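Local coordinates for protein chitinase (Jonesia denitrificans, PDB 5VG0) that probably breaks down chitin, this piece being the copper-binding lytic polysaccharide monooxygenase domain of a longer chitinase, at residues A[1-5]-A[30-34]; A[8-12]-A[52-56]. All coordinates share one frame; numbering follows the deposited sequence.

Interaction 1: A[1-5]-A[30-34]. With CU (copper (II) ion), chain C; PER (peroxide ion), chain D.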
ATOM      1  N   HIS A   1       0.360 -12.188  -1.684  1.00 11.05           N
ATOM      2  CA  HIS A   1      -0.654 -11.520  -0.873  1.00  9.92           C
ATOM      3  C   HIS A   1      -0.014 -10.867   0.335  1.00  9.00           C
ATOM      4  O   HIS A   1       0.857 -11.454   0.982  1.00  9.79           O
ATOM      5  CB  HIS A   1      -1.737 -12.506  -0.454  1.00 11.51           C
ATOM      6  CG  HIS A   1      -2.682 -12.830  -1.560  1.00 12.16           C
ATOM      7  ND1 HIS A   1      -2.252 -13.209  -2.806  1.00 13.15           N
ATOM      8  CD2 HIS A   1      -4.031 -12.795  -1.629  1.00 14.61           C
ATOM      9  CE1 HIS A   1      -3.292 -13.422  -3.590  1.00 15.04           C
ATOM     10  NE2 HIS A   1      -4.384 -13.174  -2.897  1.00 16.19           N
ATOM     11  N   GLY A   2      -0.442  -9.652   0.642  1.00  8.84           N
ATOM     12  CA  GLY A   2       0.091  -8.916   1.773  1.00  9.17           C
ATOM     13  C   GLY A   2      -0.380  -7.487   1.709  1.00  8.32           C
ATOM     14  O   GLY A   2      -0.954  -7.043   0.712  1.00  9.65           O
ATOM     15  N   TRP A   3      -0.143  -6.759   2.791  1.00  7.92           N
ATOM     16  CA  TRP A   3      -0.594  -5.374   2.872  1.00  8.10           C
ATOM     17  C   TRP A   3       0.282  -4.598   3.850  1.00  7.78           C
ATOM     18  O   TRP A   3       1.015  -5.173   4.656  1.00  8.69           O
ATOM     19  CB  TRP A   3      -2.083  -5.260   3.210  1.00  8.65           C
ATOM     20  CG  TRP A   3      -2.497  -5.514   4.614  1.00  9.21           C
ATOM     21  CD1 TRP A   3      -2.885  -4.568   5.499  1.00 11.08           C
ATOM     22  CD2 TRP A   3      -2.645  -6.773   5.291  1.00 10.32           C
ATOM     23  NE1 TRP A   3      -3.261  -5.137   6.685  1.00 12.73           N
ATOM     24  CE2 TRP A   3      -3.124  -6.494   6.586  1.00 11.23           C
ATOM     25  CE3 TRP A   3      -2.424  -8.098   4.927  1.00 11.80           C
ATOM     26  CZ2 TRP A   3      -3.369  -7.492   7.528  1.00 14.32           C
ATOM     27  CZ3 TRP A   3      -2.677  -9.092   5.852  1.00 14.27           C
ATOM     28  CH2 TRP A   3      -3.140  -8.785   7.141  1.00 14.61           C
ATOM     29  N   VAL A   4       0.176  -3.279   3.776  1.00  7.63           N
ATOM     30  CA  VAL A   4       0.930  -2.375   4.632  1.00  7.94           C
ATOM     31  C   VAL A   4       0.137  -2.117   5.902  1.00  7.83           C
ATOM     32  O   VAL A   4      -1.000  -1.630   5.856  1.00  8.74           O
ATOM     33  CB  VAL A   4       1.247  -1.065   3.904  1.00  8.11           C
ATOM     34  CG1 VAL A   4       1.928  -0.089   4.835  1.00  9.19           C
ATOM     35  CG2 VAL A   4       2.118  -1.326   2.685  1.00  9.30           C
ATOM     36  N   THR A   5       0.741  -2.426   7.037  1.00  8.64           N
ATOM     37  CA  THR A   5       0.071  -2.305   8.321  1.00  9.04           C
ATOM     38  C   THR A   5       0.436  -1.036   9.082  1.00  9.49           C
ATOM     39  O   THR A   5      -0.333  -0.621   9.946  1.00 11.46           O
ATOM     40  CB  THR A   5       0.369  -3.520   9.193  1.00 11.73           C
ATOM     41  OG1 THR A   5       1.771  -3.587   9.418  1.00 13.34           O
ATOM     42  CG2 THR A   5      -0.096  -4.818   8.534  1.00 14.00           C
ATOM     43  N   PRO A  30      -7.737  -7.883   3.448  1.00  9.67           N
ATOM     44  CA  PRO A  30      -6.890  -6.744   3.091  1.00  9.28           C
ATOM     45  C   PRO A  30      -5.670  -7.122   2.284  1.00  8.56           C
ATOM     46  O   PRO A  30      -5.121  -6.252   1.606  1.00  9.10           O
ATOM     47  CB  PRO A  30      -6.502  -6.164   4.454  1.00 10.09           C
ATOM     48  CG  PRO A  30      -6.631  -7.312   5.405  1.00 11.00           C
ATOM     49  CD  PRO A  30      -7.812  -8.069   4.906  1.00 10.38           C
ATOM     50  N   GLN A  31      -5.252  -8.386   2.341  1.00  8.66           N
ATOM     51  CA  GLN A  31      -4.063  -8.879   1.673  1.00  8.73           C
ATOM     52  C   GLN A  31      -4.246  -9.054   0.172  1.00  8.31           C
ATOM     53  O   GLN A  31      -3.269  -9.378  -0.503  1.00  9.72           O
ATOM     54  CB  GLN A  31      -3.657 -10.227   2.289  1.00  9.67           C
ATOM     55  CG  GLN A  31      -4.616 -11.408   2.029  1.00 11.58           C
ATOM     56  CD  GLN A  31      -5.754 -11.545   3.032  1.00 13.44           C
ATOM     57  OE1 GLN A  31      -6.060 -10.634   3.791  1.00 13.87           O
ATOM     58  NE2 GLN A  31      -6.391 -12.702   3.020  1.00 16.52           N
ATOM     59  N   SER A  32      -5.460  -8.863  -0.359  1.00  8.74           N
ATOM     60  CA  SER A  32      -5.813  -9.381  -1.673  1.00  9.25           C
ATOM     61  C   SER A  32      -5.911  -8.329  -2.772  1.00  8.76           C
ATOM     62  O   SER A  32      -6.513  -8.617  -3.812  1.00 10.45           O
ATOM     63  CB  SER A  32      -7.116 -10.159  -1.579  1.00 11.25           C
ATOM     64  OG  SER A  32      -6.927 -11.233  -0.678  1.00 13.57           O
ATOM     65  N   VAL A  33      -5.325  -7.143  -2.600  1.00  8.37           N
ATOM     66  CA  VAL A  33      -5.485  -6.094  -3.602  1.00  8.00           C
ATOM     67  C   VAL A  33      -4.457  -6.297  -4.707  1.00  8.60           C
ATOM     68  O   VAL A  33      -3.434  -5.612  -4.787  1.00  9.61           O
ATOM     69  CB  VAL A  33      -5.449  -4.688  -2.993  1.00  8.49           C
ATOM     70  CG1 VAL A  33      -5.795  -3.657  -4.054  1.00  9.70           C
ATOM     71  CG2 VAL A  33      -6.430  -4.592  -1.818  1.00  9.25           C
ATOM     72  N   GLU A  34      -4.768  -7.251  -5.565  1.00 10.18           N
ATOM     73  CA  GLU A  34      -3.912  -7.738  -6.628  1.00 10.46           C
ATOM     74  C   GLU A  34      -4.491  -7.286  -7.958  1.00 10.24           C
ATOM     75  O   GLU A  34      -5.697  -7.404  -8.186  1.00 12.59           O
ATOM     76  CB  GLU A  34      -3.905  -9.271  -6.579  1.00 13.03           C
ATOM     77  CG  GLU A  34      -2.960  -9.927  -7.539  1.00 15.27           C
ATOM     78  CD  GLU A  34      -2.954 -11.416  -7.413  1.00 20.27           C
ATOM     79  OE1 GLU A  34      -3.967 -11.988  -6.983  1.00 23.17           O
ATOM     80  OE2 GLU A  34      -1.915 -12.019  -7.726  1.00 23.46           O
TER
HETATM   81 CU    CU C 201      -0.321 -13.621  -3.159  0.84 11.40          CU
HETATM   82  O1  PER D 202      -0.771 -13.733  -5.250  0.83 48.65           O
HETATM   83  O2  PER D 202      -1.004 -14.871  -4.325  0.83 48.62           O
HETATM   84  O   HOH W   1      -3.377  -5.890  -0.436  1.00 10.62           O
HETATM   85  O   HOH W   2      -1.036 -15.941  -2.802  1.00 29.31           O
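H1 and Q31 meet beside the copper; H1 is half of the histidine brace of a lytic polysaccharide monooxygenase. H1 binds copper twice, through its backbone N at 2.2 Å and its ring ND1 at 2.0 Å. H78 supplies the third nitrogen of the brace, and a peroxide ion and a water also bind the metal. Segment 30-34 runs beside this first residue. Q31 O accepts from the backbone N of G2 at 3.1 Å and ties the chain to the loop just after the copper ligand. The CG of Q31 lies at the edge of the imidazole, near its plane. S32 OG sits at that edge too, 3.4 Å from H1 CD2, but its hydrogen bond goes to E29.

The other end is held by W3. Its CG stands between the backbone N and the carbonyl carbon (chi1 76°), which turns the indole toward P30 and Q31. P30 CG lies over the six-membered ring, 3.9 Å from its centroid, in a CH-pi contact. T5 CG2 covers the opposite face, offset toward the rim. Q31 CB packs 3.6 Å from W3 CE3. A serine in place of W3 would probably leave P30 CG and Q31 CB without the indole and open a gap between strand and loop.

A water joins the two backbones, donating to G2 O and P30 O and accepting from V33 N. Beyond it, the extended side chain of E34 reaches the active site, with OE2 3.2 Å from O1 of the peroxide.

Interaction 2: A[8-12]-A[52-56]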
ATOM      1  N   PRO A   8      -0.951   2.670   8.555  1.00  9.16           N
ATOM      2  CA  PRO A   8      -1.952   1.767   7.979  1.00  9.25           C
ATOM      3  C   PRO A   8      -2.408   2.198   6.600  1.00  8.68           C
ATOM      4  O   PRO A   8      -2.728   3.361   6.356  1.00 10.19           O
ATOM      5  CB  PRO A   8      -3.106   1.819   8.984  1.00 11.44           C
ATOM      6  CG  PRO A   8      -2.888   3.031   9.764  1.00 14.72           C
ATOM      7  CD  PRO A   8      -1.418   3.254   9.823  1.00 11.12           C
ATOM      8  N   SER A   9      -2.480   1.225   5.699  1.00  7.64           N
ATOM      9  CA  SER A   9      -3.082   1.421   4.398  1.00  7.24           C
ATOM     10  C   SER A   9      -4.605   1.537   4.513  1.00  6.94           C
ATOM     11  O   SER A   9      -5.222   1.184   5.520  1.00  7.59           O
ATOM     12  CB  SER A   9      -2.722   0.254   3.486  1.00  7.86           C
ATOM     13  OG  SER A   9      -3.161  -0.971   4.054  1.00  9.01           O
ATOM     14  N   ARG A  10      -5.220   1.992   3.422  1.00  6.77           N
ATOM     15  CA  ARG A  10      -6.674   2.058   3.364  1.00  6.54           C
ATOM     16  C   ARG A  10      -7.294   0.694   3.659  1.00  6.72           C
ATOM     17  O   ARG A  10      -8.242   0.598   4.445  1.00  7.90           O
ATOM     18  CB  ARG A  10      -7.132   2.631   2.017  1.00  6.77           C
ATOM     19  CG  ARG A  10      -6.795   4.107   1.852  1.00  7.50           C
ATOM     20  CD  ARG A  10      -7.382   4.689   0.592  1.00  7.69           C
ATOM     21  NE  ARG A  10      -7.044   6.100   0.495  1.00  8.58           N
ATOM     22  CZ  ARG A  10      -7.433   6.916  -0.463  1.00 10.02           C
ATOM     23  NH1 ARG A  10      -8.186   6.492  -1.452  1.00 10.98           N
ATOM     24  NH2 ARG A  10      -7.050   8.176  -0.396  1.00 12.55           N
ATOM     25  N   GLN A  11      -6.752  -0.371   3.075  1.00  7.01           N
ATOM     26  CA  GLN A  11      -7.311  -1.693   3.333  1.00  7.34           C
ATOM     27  C   GLN A  11      -7.093  -2.120   4.780  1.00  7.81           C
ATOM     28  O   GLN A  11      -7.950  -2.796   5.352  1.00  8.49           O
ATOM     29  CB  GLN A  11      -6.807  -2.744   2.330  1.00  8.21           C
ATOM     30  CG  GLN A  11      -5.303  -2.869   2.154  1.00  8.50           C
ATOM     31  CD  GLN A  11      -4.818  -2.103   0.950  1.00  7.82           C
ATOM     32  OE1 GLN A  11      -5.022  -0.892   0.857  1.00  8.81           O
ATOM     33  NE2 GLN A  11      -4.218  -2.797   0.005  1.00  8.69           N
ATOM     34  N   ALA A  12      -5.952  -1.754   5.380  1.00  7.55           N
ATOM     35  CA  ALA A  12      -5.728  -2.063   6.792  1.00  8.11           C
ATOM     36  C   ALA A  12      -6.759  -1.399   7.689  1.00  8.28           C
ATOM     37  O   ALA A  12      -7.243  -2.005   8.650  1.00  9.68           O
ATOM     38  CB  ALA A  12      -4.336  -1.608   7.218  1.00  8.93           C
ATOM     39  N   LEU A  52     -11.498   1.554  -2.509  1.00  9.59           N
ATOM     40  CA  LEU A  52     -10.191   2.074  -2.128  1.00  9.09           C
ATOM     41  C   LEU A  52      -9.789   3.288  -2.943  1.00  9.28           C
ATOM     42  O   LEU A  52      -8.876   4.008  -2.534  1.00 10.63           O
ATOM     43  CB  LEU A  52      -9.125   0.993  -2.275  1.00  9.27           C
ATOM     44  CG  LEU A  52      -9.331  -0.256  -1.414  1.00  9.71           C
ATOM     45  CD1 LEU A  52      -8.280  -1.291  -1.753  1.00 11.22           C
ATOM     46  CD2 LEU A  52      -9.308   0.085   0.079  1.00 12.67           C
ATOM     47  N   ASP A  53     -10.418   3.508  -4.097  1.00  9.80           N
ATOM     48  CA  ASP A  53     -10.141   4.663  -4.939  1.00 11.33           C
ATOM     49  C   ASP A  53     -11.036   5.855  -4.637  1.00 12.24           C
ATOM     50  O   ASP A  53     -10.849   6.906  -5.247  1.00 14.86           O
ATOM     51  CB  ASP A  53     -10.342   4.309  -6.419  1.00 12.89           C
ATOM     52  CG  ASP A  53      -9.436   3.198  -6.906  1.00 15.24           C
ATOM     53  OD1 ASP A  53      -8.267   3.160  -6.513  1.00 15.73           O
ATOM     54  OD2 ASP A  53      -9.895   2.375  -7.741  1.00 18.17           O
ATOM     55  N   ASP A  54     -11.999   5.722  -3.734  1.00 11.41           N
ATOM     56  CA  ASP A  54     -13.018   6.747  -3.530  1.00 12.37           C
ATOM     57  C   ASP A  54     -12.509   7.764  -2.519  1.00 11.90           C
ATOM     58  O   ASP A  54     -12.584   7.550  -1.306  1.00 13.24           O
ATOM     59  CB  ASP A  54     -14.311   6.099  -3.054  1.00 13.72           C
ATOM     60  CG  ASP A  54     -15.446   7.079  -2.925  1.00 17.48           C
ATOM     61  OD1 ASP A  54     -15.212   8.292  -3.063  1.00 17.69           O
ATOM     62  OD2 ASP A  54     -16.562   6.605  -2.677  1.00 20.48           O
ATOM     63  N   ASN A  55     -12.021   8.894  -3.013  1.00 12.24           N
ATOM     64  CA  ASN A  55     -11.467   9.935  -2.156  1.00 13.61           C
ATOM     65  C   ASN A  55     -12.533  10.777  -1.471  1.00 16.03           C
ATOM     66  O   ASN A  55     -12.187  11.609  -0.629  1.00 20.05           O
ATOM     67  CB  ASN A  55     -10.505  10.826  -2.941  1.00 14.75           C
ATOM     68  CG  ASN A  55      -9.289  10.073  -3.405  1.00 16.49           C
ATOM     69  OD1 ASN A  55      -8.677   9.320  -2.651  1.00 19.91           O
ATOM     70  ND2 ASN A  55      -8.957  10.231  -4.653  1.00 18.29           N
ATOM     71  N   SER A  56     -13.807  10.583  -1.788  1.00 15.25           N
ATOM     72  CA  SER A  56     -14.864  11.310  -1.100  1.00 16.71           C
ATOM     73  C   SER A  56     -15.144  10.747   0.284  1.00 15.71           C
ATOM     74  O   SER A  56     -15.779  11.423   1.104  1.00 16.98           O
ATOM     75  CB  SER A  56     -16.138  11.309  -1.936  1.00 20.86           C
ATOM     76  OG  SER A  56     -16.830  10.073  -1.866  1.00 23.38           O
TER
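R10 reaches from the first turn of helix 10-15 to L52 and N55 in the loop that leads to strand 62-64. The polar part is all made by its guanidinium. NH1 donates to the backbone L52 O at 2.8 Å. NH1 and NH2 together grip one atom, N55 OD1, end-on at 3.1 Å and 3.0 Å from the two nitrogens. Both acceptors lie close to the guanidinium plane, while the amide of N55 is turned 80° against that plane. R10 is extended from CG to NE, and this length carries its head past L52 to N55.

The apolar part lies nearer the helix. L52 CD2 packs 3.9 Å from R10 CB and also touches the backbone N of Q11.

Local bonds shape each segment. S9 is the N-cap of the helix, its OG accepting from A12 N. In the loop, D54 OD1 accepts from S56 N in an Asx turn.

R10 NE forms a salt bridge with D138 of strand 131-141, so R10 links helix, loop and mixed sheet; W59 makes a cation-pi contact with it. The loop offers R10 neutral carbonyl oxygens, so its charge is probably balanced at least in part by D138, while L52 and N55 fix the rotation of the guanidinium.

In the fold
From the N terminus the chain runs along strand 2-6 and turns into helix 10-15. It then winds through a long loop to 30-34, where interaction 1 closes back on the first strand. It continues past strand 34-36 to 52-56, where interaction 2 closes a longer loop onto the helix. The segments alternate along the chain, so the two contacts cross. They also touch. V4 O takes a probable hydrogen bond from S9 OG, and Q11 packs against P30 and V33. Strand 2-6 belongs to the three-stranded sheet. The helix also meets strand 131-141 of the other sheet, so the two contacts tie both sheets, the helix and both loops together.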